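Local structure of RagB/SusD domain protein (5J90) at residues I318-V321 with V322-K325; I255-I258 with S259-L263; N413-K416 with L417-I421; N331-E334 with A335-R339; Y387-P390 with N391-E394. The protein binds chitin and, as a SusD homolog of the outer membrane lipoprotein family, probably helps the bacterium capture chitin chains for uptake. All blocks are in the same frame, centred on the assembly; numbering follows the deposited sequence.

Followed from the N terminus, the five contacts come in series, none nested in or crossing another, and each joins residues adjacent in sequence. Interaction 2 is the short helix 255-261 with the turn that ends it. Interaction 1, the turn before strand 326-328, packs against it: Ser-259 OG lies 3.0 Å from Ile-318 N, a probable hydrogen bond, and Ile-255 meets Ile-318 and Val-322. Interaction 4 opens helix 332-344. Interaction 5 then closes a tight turn in a surface loop, its nearest atoms about 13 Å from interaction 1. Last comes interaction 3, which opens helix 413-428 and touches interaction 4 where Ile-420 packs on Phe-337.

Interaction 1. Residues I318-V321 with V322-K325; sequences IGAV and VRSK
Ile-318 and Val-322 meet through their methyl branches, and the Arg-323 chain doubles back over the Gly-319 to Ala-320 peptide. The CG2 branch of Ile-318 lies 3.7 Å from Val-322 CG2 and equally near CG1, the two side chains set obliquely to each other. Val-322 has chi1 -60°, a setting that wedges CG2 between its own N and carbonyl carbon and brings that methyl 3.2 Å from Gly-319 O. Cutting Val-322 back to an alanine is likely to take both methyls away from Ile-318 CG2 and open a gap beside Ile-255 and Ala-256 of helix 255-261. The backbone makes a short 3-10 turn: Val-322 N donates to Gly-319 O at 3.1 Å, and Arg-323 N to Ala-320 O at 2.9 Å. Arg-323 sits at the centre of an inverse gamma turn. Its chain bends at chi3 (-78°), which lays one face of the guanidinium over the peptide, with Gly-319 C and Ala-320 N both 3.4 Å above the plane and toward its rim. A water bridges Arg-323 NH1, from which it accepts at 2.9 Å, and Ile-318 O, to which it donates. NH2 makes a salt bridge to Asp-288. The chemistry is thus divided: aliphatic methyls pack toward helix 255-261, while a charged plane, held by Asp-288 and water, lies over a peptide and probably has little freedom to rotate.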
loop_
_atom_site.group_PDB
_atom_site.type_symbol
_atom_site.label_atom_id
_atom_site.label_comp_id
_atom_site.label_asym_id
_atom_site.label_seq_id
_atom_site.Cartn_x
_atom_site.Cartn_y
_atom_site.Cartn_z
ATOM N N ILE A 318 -35.138 -2.931 -8.733
ATOM C CA ILE A 318 -34.877 -2.012 -7.634
ATOM C C ILE A 318 -36.215 -1.400 -7.232
ATOM O O ILE A 318 -37.039 -1.065 -8.090
ATOM C CB ILE A 318 -33.862 -0.919 -8.031
ATOM C CG1 ILE A 318 -32.634 -1.540 -8.718
ATOM C CG2 ILE A 318 -33.467 -0.099 -6.807
ATOM C CD1 ILE A 318 -31.953 -2.645 -7.918
ATOM N N GLY A 319 -36.434 -1.255 -5.932
ATOM C CA GLY A 319 -37.758 -0.954 -5.412
ATOM C C GLY A 319 -38.083 0.500 -5.132
ATOM O O GLY A 319 -37.466 1.427 -5.681
ATOM N N ALA A 320 -39.067 0.693 -4.258
ATOM C CA ALA A 320 -39.632 2.011 -3.999
ATOM C C ALA A 320 -38.633 3.064 -3.527
ATOM O O ALA A 320 -38.874 4.260 -3.700
ATOM C CB ALA A 320 -40.804 1.908 -3.018
ATOM N N VAL A 321 -37.514 2.638 -2.937
ATOM C CA VAL A 321 -36.540 3.609 -2.432
ATOM C C VAL A 321 -35.963 4.498 -3.530
ATOM O O VAL A 321 -35.528 5.614 -3.248
ATOM C CB VAL A 321 -35.383 2.964 -1.615
ATOM C CG1 VAL A 321 -35.918 2.323 -0.332
ATOM C CG2 VAL A 321 -34.589 1.977 -2.454
ATOM N N VAL A 322 -35.964 4.019 -4.775
ATOM C CA VAL A 322 -35.504 4.853 -5.888
ATOM C C VAL A 322 -36.632 5.549 -6.643
ATOM O O VAL A 322 -36.372 6.372 -7.519
ATOM C CB VAL A 322 -34.602 4.089 -6.887
ATOM C CG1 VAL A 322 -33.358 3.549 -6.168
ATOM C CG2 VAL A 322 -35.368 2.976 -7.590
ATOM N N ARG A 323 -37.879 5.240 -6.285
ATOM C CA ARG A 323 -39.024 5.903 -6.910
ATOM C C ARG A 323 -39.370 7.139 -6.091
ATOM O O ARG A 323 -40.405 7.215 -5.424
ATOM C CB ARG A 323 -40.197 4.930 -7.080
ATOM C CG ARG A 323 -39.829 3.769 -8.010
ATOM C CD ARG A 323 -41.038 2.957 -8.473
ATOM N NE ARG A 323 -41.531 2.024 -7.465
ATOM C CZ ARG A 323 -41.100 0.776 -7.321
ATOM N NH1 ARG A 323 -40.129 0.309 -8.094
ATOM N NH2 ARG A 323 -41.641 -0.009 -6.398
ATOM N N SER A 324 -38.465 8.107 -6.150
ATOM C CA SER A 324 -38.478 9.262 -5.275
ATOM C C SER A 324 -37.672 10.381 -5.910
ATOM O O SER A 324 -36.730 10.125 -6.679
ATOM C CB SER A 324 -37.829 8.886 -3.939
ATOM O OG SER A 324 -37.799 9.987 -3.058
ATOM N N LYS A 325 -38.021 11.616 -5.570
ATOM C CA LYS A 325 -37.271 12.790 -5.991
ATOM C C LYS A 325 -36.217 13.161 -4.945
ATOM O O LYS A 325 -35.550 14.178 -5.066
ATOM C CB LYS A 325 -38.224 13.960 -6.252
ATOM C CG LYS A 325 -39.310 13.640 -7.279
ATOM C CD LYS A 325 -40.387 14.733 -7.337
ATOM C CE LYS A 325 -39.916 15.900 -8.175
ATOM N NZ LYS A 325 -40.984 16.951 -8.289
HETATM O O HOH W 1 -37.884 1.430 -9.633
#

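Interaction 2. Residues I255-I258 with S259-L263; sequences IATI and SSSWL
Thr-257 and Trp-262 meet methyl to ring: CG2 of the threonine stands over one face of the indole, 3.9 Å from the centroid of the five-membered ring and 28° off its normal, a CH-pi contact displaced toward the rim. Thr-257 holds this methyl anti to its N (OG1 at chi1 -64°), leaving CG2 beside the carbonyl carbon, from where it reaches NE1 and CE2. Along the six-membered ring, Ile-258 CG1 approaches Trp-262 CZ3 at 3.9 Å. A serine in place of Trp-262 would probably leave the Thr-257 methyl without the ring beneath it and strip Ile-258 CG1 of an apolar neighbour.

The next shell is backbone. Thr-257 O takes two hydrogen bonds, from Ser-261 N at 3.0 Å and from Trp-262 N at 3.1 Å, the second arriving nearly along the C=O axis. This double grip brings the tryptophan into position five residues on from the threonine, a wider spacing than an ordinary alpha-helical turn allows. Earlier in the helix, Ser-259 N to Ile-255 O, at 2.8 Å, keeps the normal spacing.

Further out, Glu-46 and Gln-50 of helix 46-54 touch Thr-257 and Trp-262, respectively. Ser-259 OG bonds to Arg-266 and to the backbone N of Ile-318, while Lys-309 holds Trp-262 O. Leu-263 then leaves helical geometry with positive phi. Such widening, with an i to i+5 bond (Trp-262 N to Thr-257 O) beside an i to i+4 bond (Ser-261 N to Thr-257 O), is a pi-type turn, a common feature near the C-terminal end of an alpha-helix.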
loop_
_atom_site.group_PDB
_atom_site.type_symbol
_atom_site.label_atom_id
_atom_site.label_comp_id
_atom_site.label_asym_id
_atom_site.label_seq_id
_atom_site.Cartn_x
_atom_site.Cartn_y
_atom_site.Cartn_z
ATOM N N ILE A 255 -32.011 5.709 -11.098
ATOM C CA ILE A 255 -32.077 4.258 -10.995
ATOM C C ILE A 255 -33.490 3.732 -11.275
ATOM O O ILE A 255 -33.650 2.618 -11.770
ATOM C CB ILE A 255 -31.549 3.762 -9.627
ATOM C CG1 ILE A 255 -30.074 4.162 -9.454
ATOM C CG2 ILE A 255 -31.691 2.254 -9.509
ATOM C CD1 ILE A 255 -29.556 3.954 -8.048
ATOM N N ALA A 256 -34.512 4.528 -10.959
ATOM C CA ALA A 256 -35.887 4.098 -11.217
ATOM C C ALA A 256 -36.092 3.778 -12.699
ATOM O O ALA A 256 -36.731 2.780 -13.043
ATOM C CB ALA A 256 -36.868 5.162 -10.751
ATOM N N THR A 257 -35.531 4.611 -13.570
ATOM C CA THR A 257 -35.613 4.400 -15.016
ATOM C C THR A 257 -34.735 3.232 -15.465
ATOM O O THR A 257 -35.184 2.351 -16.199
ATOM C CB THR A 257 -35.202 5.675 -15.768
ATOM O OG1 THR A 257 -36.143 6.715 -15.477
ATOM C CG2 THR A 257 -35.157 5.439 -17.276
ATOM N N ILE A 258 -33.472 3.236 -15.041
ATOM C CA ILE A 258 -32.533 2.174 -15.400
ATOM C C ILE A 258 -33.093 0.805 -15.034
ATOM O O ILE A 258 -32.977 -0.160 -15.804
ATOM C CB ILE A 258 -31.168 2.406 -14.727
ATOM C CG1 ILE A 258 -30.600 3.746 -15.193
ATOM C CG2 ILE A 258 -30.219 1.267 -15.051
ATOM C CD1 ILE A 258 -29.422 4.226 -14.347
ATOM N N SER A 259 -33.736 0.727 -13.873
ATOM C CA SER A 259 -34.358 -0.515 -13.431
ATOM C C SER A 259 -35.724 -0.780 -14.092
ATOM O O SER A 259 -35.853 -1.690 -14.908
ATOM C CB SER A 259 -34.495 -0.535 -11.906
ATOM O OG SER A 259 -35.077 -1.750 -11.477
ATOM N N SER A 260 -36.728 0.016 -13.738
ATOM C CA SER A 260 -38.104 -0.267 -14.149
ATOM C C SER A 260 -38.353 -0.138 -15.648
ATOM O O SER A 260 -39.118 -0.924 -16.212
ATOM C CB SER A 260 -39.087 0.615 -13.381
ATOM O OG SER A 260 -39.097 0.271 -12.006
ATOM N N SER A 261 -37.738 0.847 -16.293
ATOM C CA SER A 261 -37.986 1.066 -17.720
ATOM C C SER A 261 -37.085 0.232 -18.620
ATOM O O SER A 261 -37.549 -0.373 -19.591
ATOM C CB SER A 261 -37.842 2.543 -18.076
ATOM O OG SER A 261 -38.712 3.338 -17.292
ATOM N N TRP A 262 -35.789 0.203 -18.313
ATOM C CA TRP A 262 -34.820 -0.427 -19.208
ATOM C C TRP A 262 -34.492 -1.862 -18.826
ATOM O O TRP A 262 -33.921 -2.602 -19.632
ATOM C CB TRP A 262 -33.516 0.368 -19.238
ATOM C CG TRP A 262 -33.655 1.791 -19.640
ATOM C CD1 TRP A 262 -34.753 2.397 -20.188
ATOM C CD2 TRP A 262 -32.657 2.806 -19.521
ATOM N NE1 TRP A 262 -34.492 3.722 -20.421
ATOM C CE2 TRP A 262 -33.214 4.005 -20.008
ATOM C CE3 TRP A 262 -31.346 2.822 -19.033
ATOM C CZ2 TRP A 262 -32.505 5.202 -20.038
ATOM C CZ3 TRP A 262 -30.642 4.012 -19.064
ATOM C CH2 TRP A 262 -31.222 5.185 -19.561
ATOM N N LEU A 263 -34.824 -2.246 -17.596
ATOM C CA LEU A 263 -34.471 -3.561 -17.059
ATOM C C LEU A 263 -32.965 -3.833 -17.150
ATOM O O LEU A 263 -32.541 -4.972 -17.346
ATOM C CB LEU A 263 -35.246 -4.667 -17.781
ATOM C CG LEU A 263 -36.773 -4.531 -17.834
ATOM C CD1 LEU A 263 -37.372 -5.723 -18.578
ATOM C CD2 LEU A 263 -37.382 -4.402 -16.445
#

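Interaction 3. Residues N413-K416 with L417-I421; sequences NEVK and LQKII
Val-415 and Lys-419, one helical turn apart, cross at a slant with only their outer carbons meeting: CG1 of the valine lies 3.8 Å from CE of the lysine. Val-415 places that methyl anti to its N (chi1 164°), on the side facing the next turn. Lys-419 runs extended to CE over Val-415 O, its CG 3.5 Å from that oxygen, then bends at chi4 (-77°), and NZ ends on the backbone oxygens of Thr-404 and Ala-406. Lys-416 takes a different course: extended throughout, it leads off to Ala-409 O. Ile-420 in turn lays CG1 against Lys-416 O at 3.4 Å, the carbonyl that also accepts from its own N at 3.0 Å.

Glu-414 sends OE1 to Tyr-444 and Asn-507, Leu-417 touches Glu-341 of helix 332-344, and Ile-420 meets Ala-340 and Leu-344 of that same helix. Regular i to i+4 bonds keep the backbone helical beneath these side chains; Gln-418 N to Glu-414 O, for instance, is 2.8 Å.

Side-chain contact within this first stretch of helix 413-428 is therefore slight, essentially one methyl on one methylene. The lysines use their carbon chains as apolar surface and spend their ammonium groups on loop carbonyls. For the buried Lys-419, two such oxygens would probably ease the cost of carrying charge away from solvent, while binding the preceding loop to the helix.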
loop_
_atom_site.group_PDB
_atom_site.type_symbol
_atom_site.label_atom_id
_atom_site.label_comp_id
_atom_site.label_asym_id
_atom_site.label_seq_id
_atom_site.Cartn_x
_atom_site.Cartn_y
_atom_site.Cartn_z
ATOM N N ASN A 413 -12.481 -8.739 17.444
ATOM C CA ASN A 413 -12.623 -7.431 16.812
ATOM C C ASN A 413 -13.005 -7.541 15.340
ATOM O O ASN A 413 -13.788 -6.727 14.844
ATOM C CB ASN A 413 -11.348 -6.598 16.977
ATOM C CG ASN A 413 -11.173 -6.083 18.393
ATOM O OD1 ASN A 413 -12.143 -5.942 19.137
ATOM N ND2 ASN A 413 -9.934 -5.798 18.772
ATOM N N GLU A 414 -12.461 -8.533 14.642
ATOM C CA GLU A 414 -12.832 -8.751 13.243
ATOM C C GLU A 414 -14.306 -9.102 13.075
ATOM O O GLU A 414 -14.961 -8.589 12.165
ATOM C CB GLU A 414 -11.954 -9.808 12.575
ATOM C CG GLU A 414 -10.525 -9.336 12.290
ATOM C CD GLU A 414 -10.409 -8.293 11.175
ATOM O OE1 GLU A 414 -11.412 -7.965 10.497
ATOM O OE2 GLU A 414 -9.282 -7.799 10.977
ATOM N N VAL A 415 -14.841 -9.963 13.940
ATOM C CA VAL A 415 -16.251 -10.325 13.838
ATOM C C VAL A 415 -17.139 -9.133 14.209
ATOM O O VAL A 415 -18.149 -8.886 13.542
ATOM C CB VAL A 415 -16.589 -11.587 14.668
ATOM C CG1 VAL A 415 -18.102 -11.712 14.872
ATOM C CG2 VAL A 415 -16.040 -12.826 13.971
ATOM N N LYS A 416 -16.746 -8.381 15.236
ATOM C CA LYS A 416 -17.463 -7.163 15.598
ATOM C C LYS A 416 -17.503 -6.186 14.423
ATOM O O LYS A 416 -18.564 -5.632 14.108
ATOM C CB LYS A 416 -16.836 -6.513 16.836
ATOM C CG LYS A 416 -17.076 -7.306 18.132
ATOM C CD LYS A 416 -16.278 -6.751 19.298
ATOM C CE LYS A 416 -16.682 -7.451 20.599
ATOM N NZ LYS A 416 -15.918 -6.929 21.768
ATOM N N LEU A 417 -16.355 -5.991 13.769
ATOM C CA LEU A 417 -16.297 -5.104 12.624
ATOM C C LEU A 417 -17.146 -5.644 11.480
ATOM O O LEU A 417 -17.844 -4.879 10.822
ATOM C CB LEU A 417 -14.849 -4.882 12.170
ATOM C CG LEU A 417 -14.683 -3.882 11.015
ATOM C CD1 LEU A 417 -15.191 -2.511 11.399
ATOM C CD2 LEU A 417 -13.214 -3.809 10.575
ATOM N N GLN A 418 -17.098 -6.953 11.235
ATOM C CA GLN A 418 -17.929 -7.551 10.196
ATOM C C GLN A 418 -19.415 -7.273 10.431
ATOM O O GLN A 418 -20.154 -6.986 9.487
ATOM C CB GLN A 418 -17.654 -9.055 10.071
ATOM C CG GLN A 418 -18.405 -9.726 8.936
ATOM C CD GLN A 418 -18.083 -11.210 8.812
ATOM O OE1 GLN A 418 -17.392 -11.782 9.664
ATOM N NE2 GLN A 418 -18.588 -11.843 7.758
ATOM N N LYS A 419 -19.856 -7.355 11.685
ATOM C CA LYS A 419 -21.250 -7.062 12.008
ATOM C C LYS A 419 -21.567 -5.606 11.707
ATOM O O LYS A 419 -22.564 -5.304 11.049
ATOM C CB LYS A 419 -21.545 -7.370 13.479
ATOM C CG LYS A 419 -21.616 -8.864 13.786
ATOM C CD LYS A 419 -21.719 -9.091 15.288
ATOM C CE LYS A 419 -21.675 -10.579 15.628
ATOM N NZ LYS A 419 -22.970 -11.274 15.342
ATOM N N ILE A 420 -20.720 -4.706 12.195
ATOM C CA ILE A 420 -20.918 -3.276 11.972
ATOM C C ILE A 420 -20.988 -2.924 10.483
ATOM O O ILE A 420 -21.915 -2.238 10.031
ATOM C CB ILE A 420 -19.802 -2.463 12.655
ATOM C CG1 ILE A 420 -19.952 -2.563 14.175
ATOM C CG2 ILE A 420 -19.843 -1.012 12.204
ATOM C CD1 ILE A 420 -18.720 -2.086 14.951
ATOM N N ILE A 421 -20.020 -3.406 9.716
ATOM C CA ILE A 421 -19.974 -3.067 8.296
ATOM C C ILE A 421 -21.124 -3.729 7.524
ATOM O O ILE A 421 -21.650 -3.144 6.580
ATOM C CB ILE A 421 -18.606 -3.417 7.666
ATOM C CG1 ILE A 421 -17.462 -2.682 8.389
ATOM C CG2 ILE A 421 -18.603 -3.083 6.175
ATOM C CD1 ILE A 421 -17.574 -1.174 8.376
#

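Interaction 4. Residues N331-E334 with A335-R339; sequences NAAE and AYFLR
Ala-335 tucks its CB 3.4 Å from Ala-332 O in the first turn of helix 332-344, a buried alpha-helix in a protein whose family belongs to the TPR clan. The turn starts loosely: Ala-332 O receives two weak bonds, from Ala-335 N and from Tyr-336 N. The small Ala-335 side chain touches Thr-205 of helix 196-213.

Tyr-336 comes next, its ring turned so that Ala-333 CA lies at the edge, near the ring plane. CD1 passes 3.5 Å from Ala-332 O, and the hydroxyl hydrogen-bonds with Leu-238 O.

From Phe-337 on, the helix is regular: its N donates in the carbonyl plane to Ala-333 O, 3.1 Å away. The ring lies close to the same residue, with CD2 3.2 Å from Ala-333 O and CE2 4.0 Å from Ala-333 CB. It also touches Gln-423 and Lys-424 of helix 413-428.

Leu-338 turns toward helix 196-213, touching Leu-208 and Met-212, and its side chain lies athwart that of Glu-334. Glu-334 is extended from CG onward, with CG anti to its backbone N (chi1 178°), which carries the chain across the leucine's CD1 before the carboxylate reaches Arg-209 in a salt bridge from OE1. That pairing probably offsets the cost of a buried charge. At the end of the approach, Leu-338 CD1 sits 3.8 Å from Glu-334 CG and 3.7 Å from Glu-334 OE2.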
loop_
_atom_site.group_PDB
_atom_site.type_symbol
_atom_site.label_atom_id
_atom_site.label_comp_id
_atom_site.label_asym_id
_atom_site.label_seq_id
_atom_site.Cartn_x
_atom_site.Cartn_y
_atom_site.Cartn_z
ATOM N N ASN A 331 -26.725 8.767 5.161
ATOM C CA ASN A 331 -27.770 8.592 6.166
ATOM C C ASN A 331 -27.250 8.727 7.583
ATOM O O ASN A 331 -26.093 8.411 7.856
ATOM C CB ASN A 331 -28.393 7.202 6.058
ATOM C CG ASN A 331 -29.019 6.932 4.716
ATOM O OD1 ASN A 331 -29.700 7.788 4.147
ATOM N ND2 ASN A 331 -28.819 5.724 4.213
ATOM N N ALA A 332 -28.113 9.148 8.501
ATOM C CA ALA A 332 -27.743 9.180 9.905
ATOM C C ALA A 332 -27.222 7.824 10.401
ATOM O O ALA A 332 -26.328 7.779 11.248
ATOM C CB ALA A 332 -28.929 9.658 10.749
ATOM N N ALA A 333 -27.763 6.724 9.886
ATOM C CA ALA A 333 -27.306 5.401 10.320
ATOM C C ALA A 333 -25.794 5.244 10.162
ATOM O O ALA A 333 -25.129 4.684 11.037
ATOM C CB ALA A 333 -28.035 4.295 9.573
ATOM N N GLU A 334 -25.251 5.759 9.062
ATOM C CA GLU A 334 -23.817 5.668 8.816
ATOM C C GLU A 334 -23.015 6.329 9.931
ATOM O O GLU A 334 -21.956 5.836 10.305
ATOM C CB GLU A 334 -23.450 6.315 7.476
ATOM C CG GLU A 334 -21.941 6.274 7.218
ATOM C CD GLU A 334 -21.509 6.841 5.880
ATOM O OE1 GLU A 334 -22.356 7.005 4.974
ATOM O OE2 GLU A 334 -20.296 7.113 5.737
ATOM N N ALA A 335 -23.501 7.449 10.458
ATOM C CA ALA A 335 -22.797 8.112 11.551
ATOM C C ALA A 335 -22.686 7.202 12.781
ATOM O O ALA A 335 -21.643 7.175 13.446
ATOM C CB ALA A 335 -23.476 9.425 11.902
ATOM N N TYR A 336 -23.750 6.459 13.087
ATOM C CA TYR A 336 -23.698 5.511 14.194
ATOM C C TYR A 336 -22.720 4.376 13.929
ATOM O O TYR A 336 -21.994 3.965 14.840
ATOM C CB TYR A 336 -25.086 4.942 14.495
ATOM C CG TYR A 336 -26.008 5.933 15.167
ATOM C CD1 TYR A 336 -26.972 6.619 14.438
ATOM C CD2 TYR A 336 -25.902 6.192 16.534
ATOM C CE1 TYR A 336 -27.825 7.528 15.054
ATOM C CE2 TYR A 336 -26.740 7.103 17.152
ATOM C CZ TYR A 336 -27.692 7.766 16.411
ATOM O OH TYR A 336 -28.520 8.672 17.034
ATOM N N PHE A 337 -22.685 3.855 12.702
ATOM C CA PHE A 337 -21.780 2.750 12.395
ATOM C C PHE A 337 -20.322 3.208 12.329
ATOM O O PHE A 337 -19.414 2.443 12.664
ATOM C CB PHE A 337 -22.202 2.036 11.108
ATOM C CG PHE A 337 -23.558 1.374 11.199
ATOM C CD1 PHE A 337 -23.839 0.470 12.221
ATOM C CD2 PHE A 337 -24.554 1.668 10.282
ATOM C CE1 PHE A 337 -25.099 -0.138 12.315
ATOM C CE2 PHE A 337 -25.805 1.065 10.377
ATOM C CZ PHE A 337 -26.070 0.160 11.387
ATOM N N LEU A 338 -20.103 4.460 11.928
ATOM C CA LEU A 338 -18.766 5.036 11.984
ATOM C C LEU A 338 -18.326 5.158 13.443
ATOM O O LEU A 338 -17.209 4.769 13.791
ATOM C CB LEU A 338 -18.749 6.406 11.309
ATOM C CG LEU A 338 -18.693 6.345 9.784
ATOM C CD1 LEU A 338 -19.070 7.689 9.217
ATOM C CD2 LEU A 338 -17.294 5.944 9.332
ATOM N N ARG A 339 -19.205 5.688 14.290
ATOM C CA ARG A 339 -18.886 5.812 15.711
ATOM C C ARG A 339 -18.690 4.446 16.367
ATOM O O ARG A 339 -17.810 4.294 17.216
ATOM C CB ARG A 339 -19.959 6.620 16.444
ATOM C CG ARG A 339 -19.988 8.102 16.064
ATOM C CD ARG A 339 -21.296 8.758 16.524
ATOM N NE ARG A 339 -21.358 8.846 17.969
ATOM C CZ ARG A 339 -22.468 9.011 18.682
ATOM N NH1 ARG A 339 -23.674 9.089 18.113
ATOM N NH2 ARG A 339 -22.370 9.087 19.992
#

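Interaction 5. Residues Y387-P390 with N391-E394; sequences YVDP and NFPE
Asp-389 and Phe-392 make up the close-packed half of this turn, lying side by side and pointing the same way. The carboxylate meets the ring at its edge: OD1 lies in the ring plane, 3.7 Å from Phe-392 CD2, and the two planes are 61° apart. Its other oxygen, OD2, comes 3.6 Å from Phe-392 CB. Asp-389 reaches this place by carrying CG anti to its backbone N (chi1 -173°). OD2 is then gripped twice, by Asn-395 ND2 just downstream and by His-312 NE2 from a loop distant in sequence, while the phenylalanine ring meets the His-312 ring as well. These bonds probably hold the carboxylate against turning.

The rest of the turn is looser and more exposed. Pro-390 and Asn-391 lie at the surface, and their side chains come no nearer each other than 4.4 Å, from Pro-390 CB to Asn-391 OD1. Here a water does the joining, donating to Asp-389 OD1 at 2.7 Å and accepting from Asn-391 N at 2.9 Å. Pro-393 barely takes part, its CD 4.1 Å from Pro-390 O.

One backbone bond closes the ring of four residues: Phe-392 N to Asp-389 O, 2.9 Å. With Pro-390 and Asn-391 at its corners, this is a type I beta turn, set in the long surface loop between helices 373-378 and 413-428.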
loop_
_atom_site.group_PDB
_atom_site.type_symbol
_atom_site.label_atom_id
_atom_site.label_comp_id
_atom_site.label_asym_id
_atom_site.label_seq_id
_atom_site.Cartn_x
_atom_site.Cartn_y
_atom_site.Cartn_z
ATOM N N TYR A 387 -27.231 -18.963 -2.297
ATOM C CA TYR A 387 -27.740 -18.316 -3.492
ATOM C C TYR A 387 -27.962 -19.320 -4.628
ATOM O O TYR A 387 -27.070 -20.100 -4.964
ATOM C CB TYR A 387 -26.818 -17.179 -3.978
ATOM C CG TYR A 387 -27.325 -16.663 -5.296
ATOM C CD1 TYR A 387 -28.467 -15.870 -5.350
ATOM C CD2 TYR A 387 -26.727 -17.033 -6.495
ATOM C CE1 TYR A 387 -28.981 -15.435 -6.551
ATOM C CE2 TYR A 387 -27.236 -16.598 -7.710
ATOM C CZ TYR A 387 -28.366 -15.799 -7.727
ATOM O OH TYR A 387 -28.891 -15.358 -8.916
ATOM N N VAL A 388 -29.150 -19.268 -5.227
ATOM C CA VAL A 388 -29.496 -20.129 -6.353
ATOM C C VAL A 388 -30.007 -19.325 -7.544
ATOM O O VAL A 388 -30.884 -18.473 -7.404
ATOM C CB VAL A 388 -30.585 -21.154 -5.953
ATOM C CG1 VAL A 388 -31.065 -21.942 -7.173
ATOM C CG2 VAL A 388 -30.071 -22.087 -4.876
ATOM N N ASP A 389 -29.438 -19.605 -8.711
ATOM C CA ASP A 389 -29.943 -19.113 -9.988
ATOM C C ASP A 389 -30.658 -20.309 -10.617
ATOM O O ASP A 389 -30.010 -21.162 -11.221
ATOM C CB ASP A 389 -28.773 -18.659 -10.871
ATOM C CG ASP A 389 -29.222 -17.984 -12.154
ATOM O OD1 ASP A 389 -30.412 -18.109 -12.512
ATOM O OD2 ASP A 389 -28.381 -17.338 -12.817
ATOM N N PRO A 390 -31.993 -20.377 -10.464
ATOM C CA PRO A 390 -32.753 -21.609 -10.734
ATOM C C PRO A 390 -32.443 -22.282 -12.075
ATOM O O PRO A 390 -32.191 -23.490 -12.098
ATOM C CB PRO A 390 -34.206 -21.133 -10.681
ATOM C CG PRO A 390 -34.175 -19.977 -9.731
ATOM C CD PRO A 390 -32.875 -19.275 -10.038
ATOM N N ASN A 391 -32.433 -21.523 -13.165
ATOM C CA ASN A 391 -32.184 -22.107 -14.482
ATOM C C ASN A 391 -30.716 -22.141 -14.904
ATOM O O ASN A 391 -30.386 -22.637 -15.985
ATOM C CB ASN A 391 -33.028 -21.406 -15.548
ATOM C CG ASN A 391 -34.513 -21.584 -15.317
ATOM O OD1 ASN A 391 -34.946 -22.593 -14.765
ATOM N ND2 ASN A 391 -35.299 -20.599 -15.729
ATOM N N PHE A 392 -29.839 -21.610 -14.055
ATOM C CA PHE A 392 -28.407 -21.596 -14.342
ATOM C C PHE A 392 -27.606 -21.881 -13.077
ATOM O O PHE A 392 -26.974 -20.981 -12.513
ATOM C CB PHE A 392 -27.999 -20.250 -14.949
ATOM C CG PHE A 392 -28.781 -19.884 -16.177
ATOM C CD1 PHE A 392 -28.389 -20.339 -17.425
ATOM C CD2 PHE A 392 -29.922 -19.100 -16.080
ATOM C CE1 PHE A 392 -29.115 -20.013 -18.558
ATOM C CE2 PHE A 392 -30.652 -18.770 -17.210
ATOM C CZ PHE A 392 -30.247 -19.229 -18.451
ATOM N N PRO A 393 -27.630 -23.138 -12.619
ATOM C CA PRO A 393 -27.018 -23.521 -11.342
ATOM C C PRO A 393 -25.508 -23.288 -11.284
ATOM O O PRO A 393 -24.952 -23.275 -10.186
ATOM C CB PRO A 393 -27.352 -25.018 -11.218
ATOM C CG PRO A 393 -27.693 -25.461 -12.608
ATOM C CD PRO A 393 -28.312 -24.272 -13.272
ATOM N N GLU A 394 -24.863 -23.100 -12.432
ATOM C CA GLU A 394 -23.442 -22.777 -12.438
ATOM C C GLU A 394 -23.182 -21.456 -11.714
ATOM O O GLU A 394 -22.050 -21.170 -11.332
ATOM C CB GLU A 394 -22.881 -22.730 -13.867
ATOM C CG GLU A 394 -23.465 -21.638 -14.766
ATOM C CD GLU A 394 -24.631 -22.119 -15.620
ATOM O OE1 GLU A 394 -25.388 -23.008 -15.168
ATOM O OE2 GLU A 394 -24.786 -21.605 -16.750
HETATM O O HOH W 2 -32.852 -18.670 -13.510
#